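Local coordinates for protein S-adenosylmethionine-dependent methyltransferase (Clostridium acetobutylicum, PDB 1Y8C) that probably transfers a methyl group from S-adenosylmethionine to an acceptor that is not known, at residues R100-N113 against N130-N143. Sequence-based numbering, arbitrary orientation.
Sequences RKFDLITCCLDSTN and NHLKEGGVFIFDIN
Lys133 lies stretched across the backbone of Lys101 and Phe102 and ends at Asp103. Lys133 CG packs on Phe102 O at 3.2 Å, and the extended chain beyond it carries NZ to the carboxylate. There Lys133 NZ forms a salt bridge with Asp103 OD2 at 3.2 Å, reaching it from above the carboxylate plane. Asp40, on strand 40-44, forms salt bridges with both Lys133 and Arg100, and its backbone N bonds Asp103 OD2. The two branches of Ile105 go to different strands. CG1 stands beside the backbone N (chi1 -65°), which carries Ile105 CD1 to Leu132 CD2 of strand 132-133 at 3.4 Å. CG2 lies against Phe138 CD1 of strand 136-143. Phe138 also turns its ring edge to Ile105 O, and Phe140 CD2 lies above one face of that ring, offset toward the rim. Helix 118-129 links the two segments and packs on Phe138 and Cys107. This is a right-handed beta-alpha-beta crossover of the Rossmann-like methyltransferase fold, with strands 104-107 and 136-143 parallel at 8°. Backbone bonds pair them, among them Ile139 N to Ile105 O, 2.8 Å with an N-H...O angle of 168°. Past strand 104-107, the Asp141 carboxylate takes N-H groups of the type I' turn from Cys108 to Ser111. Asp110 N meets Asp141 OD1 on its syn side at 2.8 Å, and Leu109 N makes a weak bond to OD2. Asp110 and Asp141 both form salt bridges with Arg237, which probably offsets their like charges. A water receives Thr112 N and donates to Cys107 O and Asp141 O. Asn113 OD1 accepts Asn143 N at 2.9 Å.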
ATOM      1  N   ARG A 100     -16.301  12.619  -2.387  1.00 67.67           N
ATOM      2  CA  ARG A 100     -15.243  13.609  -2.292  1.00 66.09           C
ATOM      3  C   ARG A 100     -14.190  13.413  -3.389  1.00 63.36           C
ATOM      4  O   ARG A 100     -13.952  12.293  -3.841  1.00 62.64           O
ATOM      5  CB  ARG A 100     -14.615  13.493  -0.900  1.00 69.29           C
ATOM      6  CG  ARG A 100     -13.554  14.517  -0.555  1.00 75.34           C
ATOM      7  CD  ARG A 100     -14.118  15.919  -0.520  1.00 79.75           C
ATOM      8  NE  ARG A 100     -13.291  16.809   0.285  1.00 82.62           N
ATOM      9  CZ  ARG A 100     -13.481  18.121   0.371  1.00 84.23           C
ATOM     10  NH1 ARG A 100     -14.473  18.688  -0.310  1.00 83.65           N
ATOM     11  NH2 ARG A 100     -12.693  18.860   1.150  1.00 83.99           N
ATOM     12  N   LYS A 101     -13.579  14.509  -3.831  1.00 60.19           N
ATOM     13  CA  LYS A 101     -12.549  14.447  -4.865  1.00 58.47           C
ATOM     14  C   LYS A 101     -11.232  14.858  -4.232  1.00 56.14           C
ATOM     15  O   LYS A 101     -11.214  15.639  -3.283  1.00 57.21           O
ATOM     16  CB  LYS A 101     -12.850  15.404  -6.015  1.00 60.63           C
ATOM     17  CG  LYS A 101     -14.099  15.112  -6.807  1.00 60.74           C
ATOM     18  CD  LYS A 101     -13.898  13.962  -7.760  1.00 63.42           C
ATOM     19  CE  LYS A 101     -14.993  13.949  -8.834  1.00 65.50           C
ATOM     20  NZ  LYS A 101     -14.839  15.052  -9.845  1.00 65.43           N
ATOM     21  N   PHE A 102     -10.129  14.354  -4.773  1.00 52.38           N
ATOM     22  CA  PHE A 102      -8.843  14.675  -4.208  1.00 50.44           C
ATOM     23  C   PHE A 102      -7.768  15.097  -5.192  1.00 52.10           C
ATOM     24  O   PHE A 102      -7.876  14.897  -6.407  1.00 50.05           O
ATOM     25  CB  PHE A 102      -8.328  13.494  -3.400  1.00 48.37           C
ATOM     26  CG  PHE A 102      -9.299  12.977  -2.386  1.00 46.27           C
ATOM     27  CD1 PHE A 102     -10.294  12.073  -2.751  1.00 44.48           C
ATOM     28  CD2 PHE A 102      -9.218  13.390  -1.060  1.00 45.80           C
ATOM     29  CE1 PHE A 102     -11.183  11.582  -1.801  1.00 46.03           C
ATOM     30  CE2 PHE A 102     -10.103  12.908  -0.105  1.00 48.47           C
ATOM     31  CZ  PHE A 102     -11.096  11.999  -0.476  1.00 46.44           C
ATOM     32  N   ASP A 103      -6.711  15.677  -4.630  1.00 52.69           N
ATOM     33  CA  ASP A 103      -5.572  16.146  -5.405  1.00 53.96           C
ATOM     34  C   ASP A 103      -4.553  15.033  -5.474  1.00 53.04           C
ATOM     35  O   ASP A 103      -3.890  14.841  -6.491  1.00 51.63           O
ATOM     36  CB  ASP A 103      -4.954  17.361  -4.725  1.00 58.05           C
ATOM     37  CG  ASP A 103      -5.894  18.540  -4.700  1.00 63.13           C
ATOM     38  OD1 ASP A 103      -6.173  19.069  -5.796  1.00 66.28           O
ATOM     39  OD2 ASP A 103      -6.361  18.926  -3.602  1.00 63.32           O
ATOM     40  N   LEU A 104      -4.440  14.306  -4.370  1.00 52.01           N
ATOM     41  CA  LEU A 104      -3.512  13.204  -4.268  1.00 51.48           C
ATOM     42  C   LEU A 104      -4.174  11.977  -3.655  1.00 52.61           C
ATOM     43  O   LEU A 104      -4.807  12.065  -2.598  1.00 54.54           O
ATOM     44  CB  LEU A 104      -2.309  13.599  -3.407  1.00 51.10           C
ATOM     45  CG  LEU A 104      -1.422  12.413  -2.977  1.00 50.69           C
ATOM     46  CD1 LEU A 104      -0.845  11.776  -4.218  1.00 51.85           C
ATOM     47  CD2 LEU A 104      -0.304  12.871  -2.037  1.00 50.63           C
ATOM     48  N   ILE A 105      -4.028  10.840  -4.320  1.00 49.50           N
ATOM     49  CA  ILE A 105      -4.569   9.590  -3.807  1.00 48.50           C
ATOM     50  C   ILE A 105      -3.398   8.618  -3.732  1.00 49.30           C
ATOM     51  O   ILE A 105      -2.632   8.484  -4.696  1.00 45.46           O
ATOM     52  CB  ILE A 105      -5.667   8.998  -4.744  1.00 50.21           C
ATOM     53  CG1 ILE A 105      -6.881   9.936  -4.787  1.00 52.67           C
ATOM     54  CG2 ILE A 105      -6.092   7.628  -4.258  1.00 46.19           C
ATOM     55  CD1 ILE A 105      -7.965   9.513  -5.765  1.00 50.77           C
ATOM     56  N   THR A 106      -3.229   7.975  -2.579  1.00 49.38           N
ATOM     57  CA  THR A 106      -2.150   7.000  -2.425  1.00 49.93           C
ATOM     58  C   THR A 106      -2.645   5.634  -2.001  1.00 52.71           C
ATOM     59  O   THR A 106      -3.632   5.490  -1.283  1.00 54.04           O
ATOM     60  CB  THR A 106      -1.081   7.391  -1.362  1.00 50.51           C
ATOM     61  OG1 THR A 106      -1.702   7.533  -0.078  1.00 49.52           O
ATOM     62  CG2 THR A 106      -0.365   8.652  -1.749  1.00 50.60           C
ATOM     63  N   CYS A 107      -1.930   4.623  -2.456  1.00 53.72           N
ATOM     64  CA  CYS A 107      -2.246   3.256  -2.099  1.00 55.26           C
ATOM     65  C   CYS A 107      -0.920   2.537  -2.203  1.00 55.36           C
ATOM     66  O   CYS A 107      -0.495   2.127  -3.289  1.00 55.17           O
ATOM     67  CB  CYS A 107      -3.266   2.670  -3.060  1.00 53.71           C
ATOM     68  SG  CYS A 107      -3.769   1.037  -2.573  1.00 58.39           S
ATOM     69  N   CYS A 108      -0.269   2.402  -1.057  1.00 57.08           N
ATOM     70  CA  CYS A 108       1.053   1.794  -0.987  1.00 59.40           C
ATOM     71  C   CYS A 108       1.118   0.415  -0.319  1.00 59.15           C
ATOM     72  O   CYS A 108       0.087  -0.227  -0.083  1.00 59.94           O
ATOM     73  CB  CYS A 108       1.982   2.775  -0.265  1.00 60.36           C
ATOM     74  SG  CYS A 108       1.840   4.486  -0.920  1.00 66.20           S
ATOM     75  N   LEU A 109       2.342  -0.037  -0.038  1.00 56.85           N
ATOM     76  CA  LEU A 109       2.585  -1.318   0.621  1.00 53.45           C
ATOM     77  C   LEU A 109       1.919  -2.487  -0.079  1.00 53.08           C
ATOM     78  O   LEU A 109       1.275  -3.318   0.558  1.00 53.64           O
ATOM     79  CB  LEU A 109       2.101  -1.255   2.067  1.00 55.23           C
ATOM     80  CG  LEU A 109       2.805  -0.213   2.943  1.00 57.69           C
ATOM     81  CD1 LEU A 109       2.137  -0.138   4.303  1.00 54.72           C
ATOM     82  CD2 LEU A 109       4.283  -0.597   3.081  1.00 59.41           C
ATOM     83  N   ASP A 110       2.093  -2.548  -1.392  1.00 51.92           N
ATOM     84  CA  ASP A 110       1.526  -3.606  -2.224  1.00 52.03           C
ATOM     85  C   ASP A 110       0.064  -3.969  -1.962  1.00 51.21           C
ATOM     86  O   ASP A 110      -0.343  -5.108  -2.202  1.00 51.19           O
ATOM     87  CB  ASP A 110       2.409  -4.884  -2.190  1.00 49.68           C
ATOM     88  CG  ASP A 110       2.931  -5.232  -0.791  1.00 51.12           C
ATOM     89  OD1 ASP A 110       3.871  -4.568  -0.317  1.00 50.92           O
ATOM     90  OD2 ASP A 110       2.413  -6.177  -0.165  1.00 52.65           O
ATOM     91  N   SER A 111      -0.740  -3.010  -1.506  1.00 50.63           N
ATOM     92  CA  SER A 111      -2.153  -3.312  -1.252  1.00 51.61           C
ATOM     93  C   SER A 111      -2.884  -3.724  -2.520  1.00 49.21           C
ATOM     94  O   SER A 111      -3.738  -4.599  -2.496  1.00 49.78           O
ATOM     95  CB  SER A 111      -2.851  -2.119  -0.606  1.00 54.32           C
ATOM     96  OG  SER A 111      -2.464  -2.014   0.757  1.00 59.67           O
ATOM     97  N   THR A 112      -2.533  -3.092  -3.627  1.00 50.10           N
ATOM     98  CA  THR A 112      -3.127  -3.408  -4.911  1.00 50.17           C
ATOM     99  C   THR A 112      -3.003  -4.905  -5.236  1.00 51.72           C
ATOM    100  O   THR A 112      -3.881  -5.470  -5.883  1.00 53.52           O
ATOM    101  CB  THR A 112      -2.458  -2.567  -6.031  1.00 51.03           C
ATOM    102  OG1 THR A 112      -2.729  -1.178  -5.798  1.00 51.27           O
ATOM    103  CG2 THR A 112      -2.970  -2.961  -7.417  1.00 47.61           C
ATOM    104  N   ASN A 113      -1.939  -5.568  -4.795  1.00 51.71           N
ATOM    105  CA  ASN A 113      -1.820  -6.991  -5.106  1.00 51.94           C
ATOM    106  C   ASN A 113      -2.857  -7.862  -4.407  1.00 53.55           C
ATOM    107  O   ASN A 113      -3.070  -8.993  -4.809  1.00 53.53           O
ATOM    108  CB  ASN A 113      -0.426  -7.535  -4.764  1.00 52.38           C
ATOM    109  CG  ASN A 113       0.672  -6.882  -5.566  1.00 52.07           C
ATOM    110  OD1 ASN A 113       1.165  -5.818  -5.201  1.00 54.33           O
ATOM    111  ND2 ASN A 113       1.058  -7.510  -6.673  1.00 51.94           N
ATOM    112  N   ASN A 130     -12.724   8.059 -10.307  1.00 61.21           N
ATOM    113  CA  ASN A 130     -13.955   8.755  -9.987  1.00 61.13           C
ATOM    114  C   ASN A 130     -13.791   9.627  -8.746  1.00 60.75           C
ATOM    115  O   ASN A 130     -14.728  10.318  -8.354  1.00 61.60           O
ATOM    116  CB  ASN A 130     -15.113   7.773  -9.761  1.00 64.37           C
ATOM    117  CG  ASN A 130     -15.531   7.046 -11.033  1.00 65.58           C
ATOM    118  OD1 ASN A 130     -15.556   7.624 -12.121  1.00 63.76           O
ATOM    119  ND2 ASN A 130     -15.882   5.771 -10.890  1.00 69.19           N
ATOM    120  N   HIS A 131     -12.616   9.596  -8.119  1.00 58.99           N
ATOM    121  CA  HIS A 131     -12.379  10.419  -6.933  1.00 58.14           C
ATOM    122  C   HIS A 131     -11.214  11.386  -7.096  1.00 58.08           C
ATOM    123  O   HIS A 131     -10.816  12.062  -6.138  1.00 59.06           O
ATOM    124  CB  HIS A 131     -12.125   9.546  -5.706  1.00 58.50           C
ATOM    125  CG  HIS A 131     -13.328   8.787  -5.246  1.00 61.80           C
ATOM    126  ND1 HIS A 131     -13.928   7.806  -6.011  1.00 62.33           N
ATOM    127  CD2 HIS A 131     -14.044   8.856  -4.100  1.00 61.45           C
ATOM    128  CE1 HIS A 131     -14.956   7.306  -5.353  1.00 61.65           C
ATOM    129  NE2 HIS A 131     -15.050   7.926  -4.189  1.00 61.42           N
ATOM    130  N   LEU A 132     -10.670  11.451  -8.307  1.00 56.22           N
ATOM    131  CA  LEU A 132      -9.541  12.330  -8.601  1.00 55.82           C
ATOM    132  C   LEU A 132      -9.950  13.687  -9.155  1.00 55.43           C
ATOM    133  O   LEU A 132     -10.755  13.771 -10.081  1.00 55.67           O
ATOM    134  CB  LEU A 132      -8.616  11.666  -9.619  1.00 55.31           C
ATOM    135  CG  LEU A 132      -7.534  10.727  -9.110  1.00 56.98           C
ATOM    136  CD1 LEU A 132      -6.791  10.161 -10.313  1.00 56.51           C
ATOM    137  CD2 LEU A 132      -6.580  11.486  -8.178  1.00 54.32           C
ATOM    138  N   LYS A 133      -9.395  14.754  -8.595  1.00 54.22           N
ATOM    139  CA  LYS A 133      -9.714  16.067  -9.121  1.00 54.08           C
ATOM    140  C   LYS A 133      -9.047  16.137 -10.471  1.00 55.59           C
ATOM    141  O   LYS A 133      -8.106  15.394 -10.735  1.00 56.74           O
ATOM    142  CB  LYS A 133      -9.169  17.185  -8.229  1.00 51.28           C
ATOM    143  CG  LYS A 133      -9.908  17.322  -6.930  1.00 49.91           C
ATOM    144  CD  LYS A 133      -9.212  18.268  -5.992  1.00 48.94           C
ATOM    145  CE  LYS A 133     -10.068  18.511  -4.763  1.00 50.52           C
ATOM    146  NZ  LYS A 133      -9.480  19.556  -3.892  1.00 48.66           N
ATOM    147  N   GLU A 134      -9.551  17.002 -11.338  1.00 57.90           N
ATOM    148  CA  GLU A 134      -8.943  17.161 -12.644  1.00 60.08           C
ATOM    149  C   GLU A 134      -7.575  17.737 -12.299  1.00 60.60           C
ATOM    150  O   GLU A 134      -7.474  18.693 -11.519  1.00 58.01           O
ATOM    151  CB  GLU A 134      -9.734  18.156 -13.476  1.00 62.15           C
ATOM    152  CG  GLU A 134      -9.378  18.149 -14.935  1.00 67.53           C
ATOM    153  CD  GLU A 134      -9.944  16.949 -15.672  1.00 71.07           C
ATOM    154  OE1 GLU A 134     -11.170  16.716 -15.578  1.00 74.21           O
ATOM    155  OE2 GLU A 134      -9.173  16.242 -16.357  1.00 72.34           O
ATOM    156  N   GLY A 135      -6.526  17.136 -12.849  1.00 60.34           N
ATOM    157  CA  GLY A 135      -5.185  17.602 -12.562  1.00 60.59           C
ATOM    158  C   GLY A 135      -4.616  16.944 -11.321  1.00 60.92           C
ATOM    159  O   GLY A 135      -3.510  17.262 -10.892  1.00 62.05           O
ATOM    160  N   GLY A 136      -5.374  16.024 -10.734  1.00 60.11           N
ATOM    161  CA  GLY A 136      -4.902  15.343  -9.539  1.00 59.45           C
ATOM    162  C   GLY A 136      -3.995  14.161  -9.869  1.00 59.96           C
ATOM    163  O   GLY A 136      -3.988  13.673 -11.003  1.00 59.65           O
ATOM    164  N   VAL A 137      -3.241  13.689  -8.875  1.00 57.36           N
ATOM    165  CA  VAL A 137      -2.324  12.574  -9.074  1.00 53.96           C
ATOM    166  C   VAL A 137      -2.666  11.366  -8.213  1.00 52.15           C
ATOM    167  O   VAL A 137      -3.131  11.512  -7.083  1.00 51.53           O
ATOM    168  CB  VAL A 137      -0.863  13.009  -8.781  1.00 53.47           C
ATOM    169  CG1 VAL A 137       0.083  11.833  -8.951  1.00 55.57           C
ATOM    170  CG2 VAL A 137      -0.458  14.127  -9.722  1.00 54.21           C
ATOM    171  N   PHE A 138      -2.449  10.173  -8.769  1.00 50.15           N
ATOM    172  CA  PHE A 138      -2.704   8.916  -8.064  1.00 48.11           C
ATOM    173  C   PHE A 138      -1.415   8.094  -8.035  1.00 48.61           C
ATOM    174  O   PHE A 138      -0.877   7.726  -9.083  1.00 47.59           O
ATOM    175  CB  PHE A 138      -3.824   8.121  -8.754  1.00 44.52           C
ATOM    176  CG  PHE A 138      -3.989   6.707  -8.226  1.00 42.06           C
ATOM    177  CD1 PHE A 138      -3.827   6.430  -6.862  1.00 39.62           C
ATOM    178  CD2 PHE A 138      -4.338   5.661  -9.089  1.00 41.69           C
ATOM    179  CE1 PHE A 138      -4.000   5.132  -6.355  1.00 36.83           C
ATOM    180  CE2 PHE A 138      -4.515   4.359  -8.602  1.00 41.39           C
ATOM    181  CZ  PHE A 138      -4.348   4.093  -7.221  1.00 39.39           C
ATOM    182  N   ILE A 139      -0.932   7.812  -6.828  1.00 46.84           N
ATOM    183  CA  ILE A 139       0.303   7.058  -6.635  1.00 46.18           C
ATOM    184  C   ILE A 139       0.073   5.742  -5.882  1.00 47.89           C
ATOM    185  O   ILE A 139      -0.515   5.729  -4.800  1.00 49.63           O
ATOM    186  CB  ILE A 139       1.340   7.929  -5.871  1.00 43.56           C
ATOM    187  CG1 ILE A 139       1.630   9.193  -6.680  1.00 45.79           C
ATOM    188  CG2 ILE A 139       2.613   7.159  -5.635  1.00 42.54           C
ATOM    189  CD1 ILE A 139       2.616  10.146  -6.034  1.00 47.62           C
ATOM    190  N   PHE A 140       0.533   4.637  -6.460  1.00 47.83           N
ATOM    191  CA  PHE A 140       0.378   3.330  -5.830  1.00 48.57           C
ATOM    192  C   PHE A 140       1.526   2.417  -6.236  1.00 49.34           C
ATOM    193  O   PHE A 140       2.165   2.638  -7.264  1.00 50.10           O
ATOM    194  CB  PHE A 140      -0.948   2.690  -6.248  1.00 46.90           C
ATOM    195  CG  PHE A 140      -0.974   2.214  -7.680  1.00 47.67           C
ATOM    196  CD1 PHE A 140      -0.735   0.881  -7.990  1.00 46.18           C
ATOM    197  CD2 PHE A 140      -1.260   3.095  -8.719  1.00 49.56           C
ATOM    198  CE1 PHE A 140      -0.785   0.434  -9.314  1.00 46.45           C
ATOM    199  CE2 PHE A 140      -1.312   2.648 -10.055  1.00 49.22           C
ATOM    200  CZ  PHE A 140      -1.075   1.319 -10.350  1.00 45.76           C
ATOM    201  N   ASP A 141       1.797   1.391  -5.434  1.00 50.52           N
ATOM    202  CA  ASP A 141       2.864   0.469  -5.782  1.00 51.29           C
ATOM    203  C   ASP A 141       2.376  -0.953  -5.745  1.00 51.53           C
ATOM    204  O   ASP A 141       1.333  -1.251  -5.169  1.00 51.54           O
ATOM    205  CB  ASP A 141       4.050   0.610  -4.830  1.00 52.84           C
ATOM    206  CG  ASP A 141       3.736   0.126  -3.430  1.00 54.73           C
ATOM    207  OD1 ASP A 141       3.584  -1.100  -3.230  1.00 55.25           O
ATOM    208  OD2 ASP A 141       3.642   0.980  -2.526  1.00 55.20           O
ATOM    209  N   ILE A 142       3.145  -1.834  -6.367  1.00 51.28           N
ATOM    210  CA  ILE A 142       2.808  -3.243  -6.382  1.00 51.40           C
ATOM    211  C   ILE A 142       4.085  -4.051  -6.291  1.00 52.93           C
ATOM    212  O   ILE A 142       5.178  -3.547  -6.563  1.00 53.47           O
ATOM    213  CB  ILE A 142       2.098  -3.647  -7.683  1.00 51.70           C
ATOM    214  CG1 ILE A 142       3.079  -3.562  -8.860  1.00 49.43           C
ATOM    215  CG2 ILE A 142       0.879  -2.758  -7.905  1.00 51.34           C
ATOM    216  CD1 ILE A 142       2.533  -4.125 -10.160  1.00 45.88           C
ATOM    217  N   ASN A 143       3.948  -5.301  -5.871  1.00 53.24           N
ATOM    218  CA  ASN A 143       5.100  -6.172  -5.819  1.00 52.50           C
ATOM    219  C   ASN A 143       5.164  -6.627  -7.258  1.00 52.38           C
ATOM    220  O   ASN A 143       4.129  -6.890  -7.882  1.00 52.08           O
ATOM    221  CB  ASN A 143       4.877  -7.350  -4.876  1.00 52.95           C
ATOM    222  CG  ASN A 143       5.239  -7.016  -3.434  1.00 56.32           C
ATOM    223  OD1 ASN A 143       6.250  -6.366  -3.172  1.00 57.94           O
ATOM    224  ND2 ASN A 143       4.423  -7.471  -2.493  1.00 58.69           N
TER
HETATM  225  O   HOH W   1      -0.653  -0.718  -3.643  1.00 38.65           O